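Local coordinates for protein 2-Keto-3-deoxy-(6-phospho-)gluconate aldolase (PDB 2R94) that belongs to the dihydrodipicolinate synthetase family of TIM-barrel aldolases and holds pyruvic acid within its barrel, at residues 4-9 with 192-197; 127-132 with 154-159; 68-73 with 95-100. All coordinates share one frame; numbering follows the deposited sequence.

The three contacts are seams between neighbouring strands of one eight-stranded parallel barrel. Contact 1 joins the first strand to the last, contact 3 the third to the fourth, and contact 2 the fifth to the sixth; along the chain, contacts 2 and 3 both fall inside the loop that contact 1 closes. Their centres lie about 13 to 15 Å apart. Contacts 2 and 3 touch, with Tyr128 N 2.9 Å from Ser96 O, a probable hydrogen bond, and Tyr128 packed on Gln70. Contacts 1 and 2 both reach the pyruvic acid, through Pro6 and Tyr128, whereas in contact 3 the Gln70 side chain stays about 6 Å from it.

Contact 1: residues 4-9 with 192-197; sequences VAPVIT and GVVASS. With PYR (pyruvic acid), chain E.
Val4 and Val194 both hold CG1 anti to the backbone N (chi1 -177° and -172°), which turns CG2 of Val194 onto its neighbour, 3.6 Å from Val4 CB. The two isopropyl groups cross obliquely, and CG1 of Val4 lies near both methyls of Val194. They meet in the wall of a TIM barrel, where the first strand, 2-6, runs beside the last, 192-194, and so closes the cylinder. Strands 4-6 and 192-194 are nearly parallel, their axes 12° apart and 5.7 Å at closest approach. Two backbone hydrogen bonds set the register. Val4 N donates to Val193 O at 2.8 Å, and Val4 O accepts from Ala195 N over a longer 3.2 Å. Between them the CA-H of Val194 also points at the carbonyl, with Val194 CA 3.3 Å from Val4 O. Ala5 and Val7 pack on helix 20-29 and Val193 on helix 182-187, while Val4 and Pro6 touch Phe37 of strand 35-38. Pro6 has no N-H to extend the pairing. Its ring fits tightly against the other segment instead, CD lying 3.0 Å from Ala195 O and 3.9 Å from Val194 CG1, with CG next to the CA of Ser196. Beyond this point Asn199 ties the diverging chains together, its ND2 donating to both Pro6 O and Ser196 O and its OD1 accepting from Ile8 N, while Ser196 OG is held by Asp179 and Tyr239. The Pro6 ring also borders the pyruvic acid, which is hydrogen-bonded to Thr42 OG1: Pro6 CB stands 3.3 Å from the carboxylate carbon C of the ligand.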
# COMPACT_ATOMS: atom_id res chain seq x y z
N VAL A 4 4.03 25.94 13.88
CA VAL A 4 3.51 26.50 12.67
C VAL A 4 2.06 26.03 12.50
O VAL A 4 1.79 24.84 12.62
CB VAL A 4 4.34 25.96 11.47
CG1 VAL A 4 3.86 26.60 10.17
CG2 VAL A 4 5.83 26.24 11.70
N ALA A 5 1.12 26.94 12.28
CA ALA A 5 -0.27 26.57 12.08
C ALA A 5 -0.55 26.51 10.60
O ALA A 5 -0.42 27.51 9.94
CB ALA A 5 -1.19 27.54 12.71
N PRO A 6 -0.98 25.35 10.09
CA PRO A 6 -1.45 25.32 8.71
C PRO A 6 -2.88 25.77 8.86
O PRO A 6 -3.75 24.97 9.20
CB PRO A 6 -1.39 23.85 8.37
CG PRO A 6 -1.70 23.16 9.71
CD PRO A 6 -1.11 24.03 10.76
N VAL A 7 -3.11 27.07 8.69
CA VAL A 7 -4.32 27.74 9.15
C VAL A 7 -5.47 27.40 8.23
O VAL A 7 -5.26 27.09 7.02
CB VAL A 7 -4.06 29.29 9.23
CG1 VAL A 7 -3.78 29.86 7.84
CG2 VAL A 7 -5.19 30.00 9.95
N ILE A 8 -6.67 27.37 8.79
CA ILE A 8 -7.85 27.03 8.00
C ILE A 8 -8.18 28.24 7.13
O ILE A 8 -7.90 29.39 7.50
CB ILE A 8 -9.12 26.75 8.88
CG1 ILE A 8 -9.27 27.81 9.94
CG2 ILE A 8 -9.07 25.44 9.71
CD1 ILE A 8 -10.49 27.57 10.80
N THR A 9 -8.85 27.99 6.00
CA THR A 9 -9.36 29.01 5.17
C THR A 9 -10.85 29.17 5.52
O THR A 9 -11.65 28.24 5.38
CB THR A 9 -9.24 28.60 3.73
OG1 THR A 9 -7.86 28.25 3.48
CG2 THR A 9 -9.68 29.74 2.87
N GLY A 192 10.57 22.30 14.07
CA GLY A 192 9.28 22.70 14.58
C GLY A 192 8.23 21.72 14.17
O GLY A 192 8.53 20.66 13.62
N VAL A 193 6.98 22.06 14.40
CA VAL A 193 5.92 21.24 13.89
C VAL A 193 4.98 22.12 13.11
O VAL A 193 4.78 23.27 13.48
CB VAL A 193 5.14 20.56 15.06
CG1 VAL A 193 6.09 19.59 15.83
CG2 VAL A 193 4.58 21.62 16.05
N VAL A 194 4.40 21.58 12.04
CA VAL A 194 3.24 22.20 11.39
C VAL A 194 2.03 21.31 11.70
O VAL A 194 1.84 20.28 11.08
CB VAL A 194 3.44 22.31 9.85
CG1 VAL A 194 2.31 23.14 9.23
CG2 VAL A 194 4.82 22.94 9.50
N ALA A 195 1.19 21.68 12.65
CA ALA A 195 0.21 20.76 13.11
C ALA A 195 -1.13 21.39 12.97
O ALA A 195 -1.33 22.54 13.40
CB ALA A 195 0.47 20.46 14.60
N SER A 196 -2.11 20.64 12.49
CA SER A 196 -3.38 21.25 12.26
C SER A 196 -4.07 21.69 13.53
O SER A 196 -4.91 22.61 13.50
CB SER A 196 -4.26 20.32 11.47
OG SER A 196 -4.55 19.14 12.18
N SER A 197 -3.77 21.01 14.64
CA SER A 197 -4.29 21.39 15.93
C SER A 197 -3.78 22.73 16.39
O SER A 197 -4.26 23.28 17.40
CB SER A 197 -3.96 20.34 16.98
OG SER A 197 -2.59 20.07 17.03
C PYR E . -1.24 21.30 6.30
O PYR E . -2.41 21.12 6.70
OXT PYR E . -0.99 22.10 5.36
CA PYR E . -0.26 20.60 6.92
CB PYR E . -0.57 19.66 8.05

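Contact 2: residues 127-132 with 154-159; sequences LYNYPA and DTNESL. With PYR (pyruvic acid), chain E.
A short parallel strand pairing that opens into a helix start and a loop joins Asn129 and Tyr130 to Asp154 and Thr155, where strands 125-129 and 149-154 end. Its backbone link is nearly straight: Thr155 N donates to Asn129 O at 2.7 Å, with 171° at the hydrogen. The Asn129 and Asp154 side chains run side by side on one face of the sheet, and Asp154 OD2 is taken by Thr162 and His161 of the following helix. Thr155 carries most of the side-chain packing. With chi1 at -71° its CG2 is anti to the backbone N and sits over one face of the Tyr130 ring, a CH-pi contact 3.6 Å from the centroid and 17° off the normal. The other branch, OG1, comes to the edge of the Tyr128 ring, 3.6 Å from CE1, and is buried without a polar partner. This is the carboxy-terminal end of a TIM barrel, where the ligand lies: Tyr128 OH, hydrogen-bonded to Thr41, is 3.1 Å from OXT of the pyruvic acid. Tyr130, on which Pro103 of a neighbouring subunit packs, is the N-cap residue of helix 131-134. One water bridges that helix start to the loop after strand 149-154, accepting from Ala132 N and donating to Thr155 O, each at 2.9 Å. In that loop Asn156 OD1 accepts from Ser158 N at 2.9 Å, an Asx turn.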
# COMPACT_ATOMS: atom_id res chain seq x y z
N LEU A 127 9.94 22.29 0.56
CA LEU A 127 9.27 21.16 -0.00
C LEU A 127 8.18 20.85 0.99
O LEU A 127 8.45 20.84 2.17
CB LEU A 127 10.24 19.99 -0.12
CG LEU A 127 9.53 18.66 -0.21
CD1 LEU A 127 8.64 18.54 -1.46
CD2 LEU A 127 10.53 17.49 -0.10
N TYR A 128 6.93 20.67 0.53
CA TYR A 128 5.84 20.25 1.44
C TYR A 128 5.53 18.84 1.02
O TYR A 128 4.87 18.62 0.04
CB TYR A 128 4.62 21.18 1.34
CG TYR A 128 3.33 20.70 2.01
CD1 TYR A 128 3.31 19.60 2.92
CD2 TYR A 128 2.12 21.38 1.77
CE1 TYR A 128 2.11 19.19 3.55
CE2 TYR A 128 0.93 21.01 2.36
CZ TYR A 128 0.91 19.90 3.24
OH TYR A 128 -0.31 19.55 3.79
N ASN A 129 6.12 17.89 1.73
CA ASN A 129 6.02 16.50 1.34
C ASN A 129 4.83 15.88 2.08
O ASN A 129 4.69 16.02 3.29
CB ASN A 129 7.33 15.78 1.61
CG ASN A 129 7.34 14.39 1.09
OD1 ASN A 129 7.48 13.44 1.87
ND2 ASN A 129 7.23 14.23 -0.21
N TYR A 130 3.97 15.19 1.33
CA TYR A 130 2.79 14.64 1.96
C TYR A 130 2.31 13.42 1.19
O TYR A 130 1.30 13.51 0.52
CB TYR A 130 1.67 15.66 1.95
CG TYR A 130 0.47 15.26 2.77
CD1 TYR A 130 0.35 13.98 3.34
CD2 TYR A 130 -0.53 16.17 3.00
CE1 TYR A 130 -0.79 13.63 4.12
CE2 TYR A 130 -1.64 15.85 3.75
CZ TYR A 130 -1.77 14.59 4.29
OH TYR A 130 -2.89 14.37 5.05
N PRO A 131 3.03 12.29 1.30
CA PRO A 131 2.84 11.17 0.37
C PRO A 131 1.45 10.61 0.30
O PRO A 131 1.02 10.21 -0.80
CB PRO A 131 3.85 10.14 0.84
CG PRO A 131 4.89 10.97 1.60
CD PRO A 131 4.10 12.04 2.27
N ALA A 132 0.72 10.60 1.41
CA ALA A 132 -0.62 10.04 1.46
C ALA A 132 -1.62 10.84 0.63
O ALA A 132 -2.55 10.28 0.08
CB ALA A 132 -1.14 9.98 2.95
N ASP A 154 7.22 17.77 6.28
CA ASP A 154 7.01 16.35 5.92
C ASP A 154 5.81 15.88 6.69
O ASP A 154 5.84 15.74 7.92
CB ASP A 154 8.25 15.55 6.26
CG ASP A 154 8.22 14.18 5.73
OD1 ASP A 154 7.53 13.89 4.71
OD2 ASP A 154 8.95 13.34 6.30
N THR A 155 4.70 15.70 5.98
CA THR A 155 3.51 15.20 6.64
C THR A 155 3.55 13.72 6.49
O THR A 155 3.12 13.15 5.48
CB THR A 155 2.22 15.79 6.10
OG1 THR A 155 2.14 17.17 6.51
CG2 THR A 155 1.01 15.02 6.71
N ASN A 156 4.11 13.08 7.50
CA ASN A 156 4.58 11.71 7.37
C ASN A 156 4.55 11.06 8.75
O ASN A 156 4.89 11.72 9.75
CB ASN A 156 6.00 11.69 6.86
CG ASN A 156 6.30 10.45 6.13
OD1 ASN A 156 6.02 9.37 6.64
ND2 ASN A 156 6.84 10.56 4.91
N GLU A 157 4.11 9.79 8.80
CA GLU A 157 4.00 9.10 10.09
C GLU A 157 5.38 8.53 10.44
O GLU A 157 5.68 8.21 11.59
CB GLU A 157 2.86 8.06 10.08
CG GLU A 157 1.42 8.67 10.29
CD GLU A 157 1.05 9.04 11.80
OE1 GLU A 157 1.80 9.80 12.50
OE2 GLU A 157 -0.02 8.56 12.29
N SER A 158 6.23 8.50 9.43
CA SER A 158 7.58 8.08 9.62
C SER A 158 8.50 9.24 10.07
O SER A 158 9.09 9.96 9.24
CB SER A 158 8.09 7.43 8.35
OG SER A 158 9.46 7.05 8.48
N LEU A 159 8.63 9.40 11.38
CA LEU A 159 9.60 10.34 11.92
C LEU A 159 11.02 10.08 11.38
O LEU A 159 11.74 10.99 11.13
CB LEU A 159 9.56 10.34 13.45
CG LEU A 159 10.33 11.45 14.17
CD1 LEU A 159 9.74 12.88 13.91
CD2 LEU A 159 10.37 11.15 15.68
C PYR E . -1.24 21.30 6.30
O PYR E . -2.41 21.12 6.70
OXT PYR E . -0.99 22.10 5.36
CA PYR E . -0.26 20.60 6.92
CB PYR E . -0.57 19.66 8.05
O HOH W 1 1.71 10.99 4.14

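Contact 3: residues 68-73 with 95-100; sequences IVQVAS and ASLPPY
Ala95 sits in the tight half of this contact, its N-H and its C=O both bonded to segment 68-73. Ala95 N donates to Val69 O at 2.8 Å, and Ala95 O accepts from Val71 N at 2.9 Å. The same oxygen takes a CA-H contact from Gln70, with Gln70 CA 3.2 Å from Ala95 O. Val71 places CG2 between its own N and carbonyl carbon (chi1 -58°), which brings this methyl to 3.4 Å from Ala95 O and alongside Ser96 CB. On the face that carries Gln70 and Ala95, Ile68 CG2 meets the Ala95 methyl. Past the strands, Ala72 CB becomes the hub: it lies 3.4 Å from Ser96 OG, 3.8 Å from Leu97 CB and 3.9 Å from Tyr100 CE2, reaching the tyrosine ring at its edge. The Tyr100 ring is itself covered by Tyr101 of a neighbouring subunit, edge-to-face. Ser96 OG is fixed by donating to Leu97 O on a lone pair, and it also bonds Tyr113 OH. The packing slackens toward partly exposed Ser73, whose CA is 4.1 Å from Tyr100 OH and whose OG turns to Asn75 and Glu78. Strands 67-70 and 93-96, linked through helix 76-88, form one beta-alpha-beta unit of the TIM barrel.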
# COMPACT_ATOMS: atom_id res chain seq x y z
N ILE A 68 4.27 31.54 5.80
CA ILE A 68 4.79 30.75 4.69
C ILE A 68 3.56 30.52 3.84
O ILE A 68 2.49 30.30 4.43
CB ILE A 68 5.34 29.41 5.19
CG1 ILE A 68 6.50 29.69 6.18
CG2 ILE A 68 5.78 28.56 4.04
CD1 ILE A 68 7.14 28.38 6.75
N VAL A 69 3.68 30.60 2.50
CA VAL A 69 2.53 30.44 1.69
C VAL A 69 2.74 29.23 0.85
O VAL A 69 3.80 29.07 0.25
CB VAL A 69 2.24 31.72 0.84
CG1 VAL A 69 1.15 31.46 -0.17
CG2 VAL A 69 1.83 32.88 1.80
N GLN A 70 1.74 28.35 0.86
CA GLN A 70 1.81 27.12 0.13
C GLN A 70 1.22 27.44 -1.22
O GLN A 70 0.12 27.99 -1.28
CB GLN A 70 0.97 26.05 0.85
CG GLN A 70 1.35 24.63 0.44
CD GLN A 70 0.75 24.25 -0.87
OE1 GLN A 70 -0.48 24.35 -1.06
NE2 GLN A 70 1.58 23.75 -1.78
N VAL A 71 1.93 27.08 -2.28
CA VAL A 71 1.65 27.65 -3.60
C VAL A 71 1.31 26.63 -4.68
O VAL A 71 1.13 27.01 -5.81
CB VAL A 71 2.84 28.51 -4.13
CG1 VAL A 71 3.23 29.66 -3.18
CG2 VAL A 71 4.04 27.63 -4.46
N ALA A 72 1.22 25.35 -4.38
CA ALA A 72 1.08 24.37 -5.42
C ALA A 72 -0.15 24.59 -6.26
O ALA A 72 -1.18 25.00 -5.75
CB ALA A 72 1.06 22.91 -4.85
N SER A 73 -0.07 24.24 -7.54
CA SER A 73 -1.22 24.27 -8.43
C SER A 73 -0.87 23.31 -9.52
O SER A 73 0.32 23.17 -9.85
CB SER A 73 -1.42 25.68 -8.99
OG SER A 73 -2.23 25.66 -10.15
N ALA A 95 6.05 27.42 0.05
CA ALA A 95 6.20 25.98 0.15
C ALA A 95 5.41 25.45 -0.97
O ALA A 95 4.47 26.10 -1.41
CB ALA A 95 5.57 25.49 1.42
N SER A 96 5.68 24.23 -1.36
CA SER A 96 4.83 23.60 -2.36
C SER A 96 4.79 22.09 -2.17
O SER A 96 5.83 21.48 -2.00
CB SER A 96 5.35 23.88 -3.79
OG SER A 96 4.42 23.34 -4.75
N LEU A 97 3.60 21.53 -2.27
CA LEU A 97 3.42 20.15 -2.55
C LEU A 97 4.15 19.87 -3.85
O LEU A 97 4.32 20.76 -4.66
CB LEU A 97 1.93 19.86 -2.77
CG LEU A 97 1.10 20.06 -1.49
CD1 LEU A 97 -0.38 20.17 -1.89
CD2 LEU A 97 1.36 18.81 -0.68
N PRO A 98 4.62 18.63 -4.01
CA PRO A 98 5.02 18.18 -5.32
C PRO A 98 3.75 18.15 -6.17
O PRO A 98 2.64 18.11 -5.62
CB PRO A 98 5.47 16.73 -5.09
CG PRO A 98 5.64 16.58 -3.60
CD PRO A 98 4.74 17.61 -2.96
N PRO A 99 3.91 18.16 -7.50
CA PRO A 99 2.78 17.96 -8.38
C PRO A 99 2.00 16.76 -7.87
O PRO A 99 2.59 15.69 -7.65
CB PRO A 99 3.45 17.66 -9.74
CG PRO A 99 4.73 18.60 -9.63
CD PRO A 99 5.18 18.36 -8.22
N TYR A 100 0.71 16.93 -7.64
CA TYR A 100 -0.11 15.84 -7.14
C TYR A 100 -1.12 15.30 -8.19
O TYR A 100 -1.09 15.65 -9.37
CB TYR A 100 -0.79 16.31 -5.85
CG TYR A 100 -1.45 17.67 -5.98
CD1 TYR A 100 -2.81 17.79 -6.28
CD2 TYR A 100 -0.71 18.83 -5.82
CE1 TYR A 100 -3.42 19.01 -6.40
CE2 TYR A 100 -1.32 20.08 -5.94
CZ TYR A 100 -2.67 20.16 -6.22
OH TYR A 100 -3.28 21.39 -6.36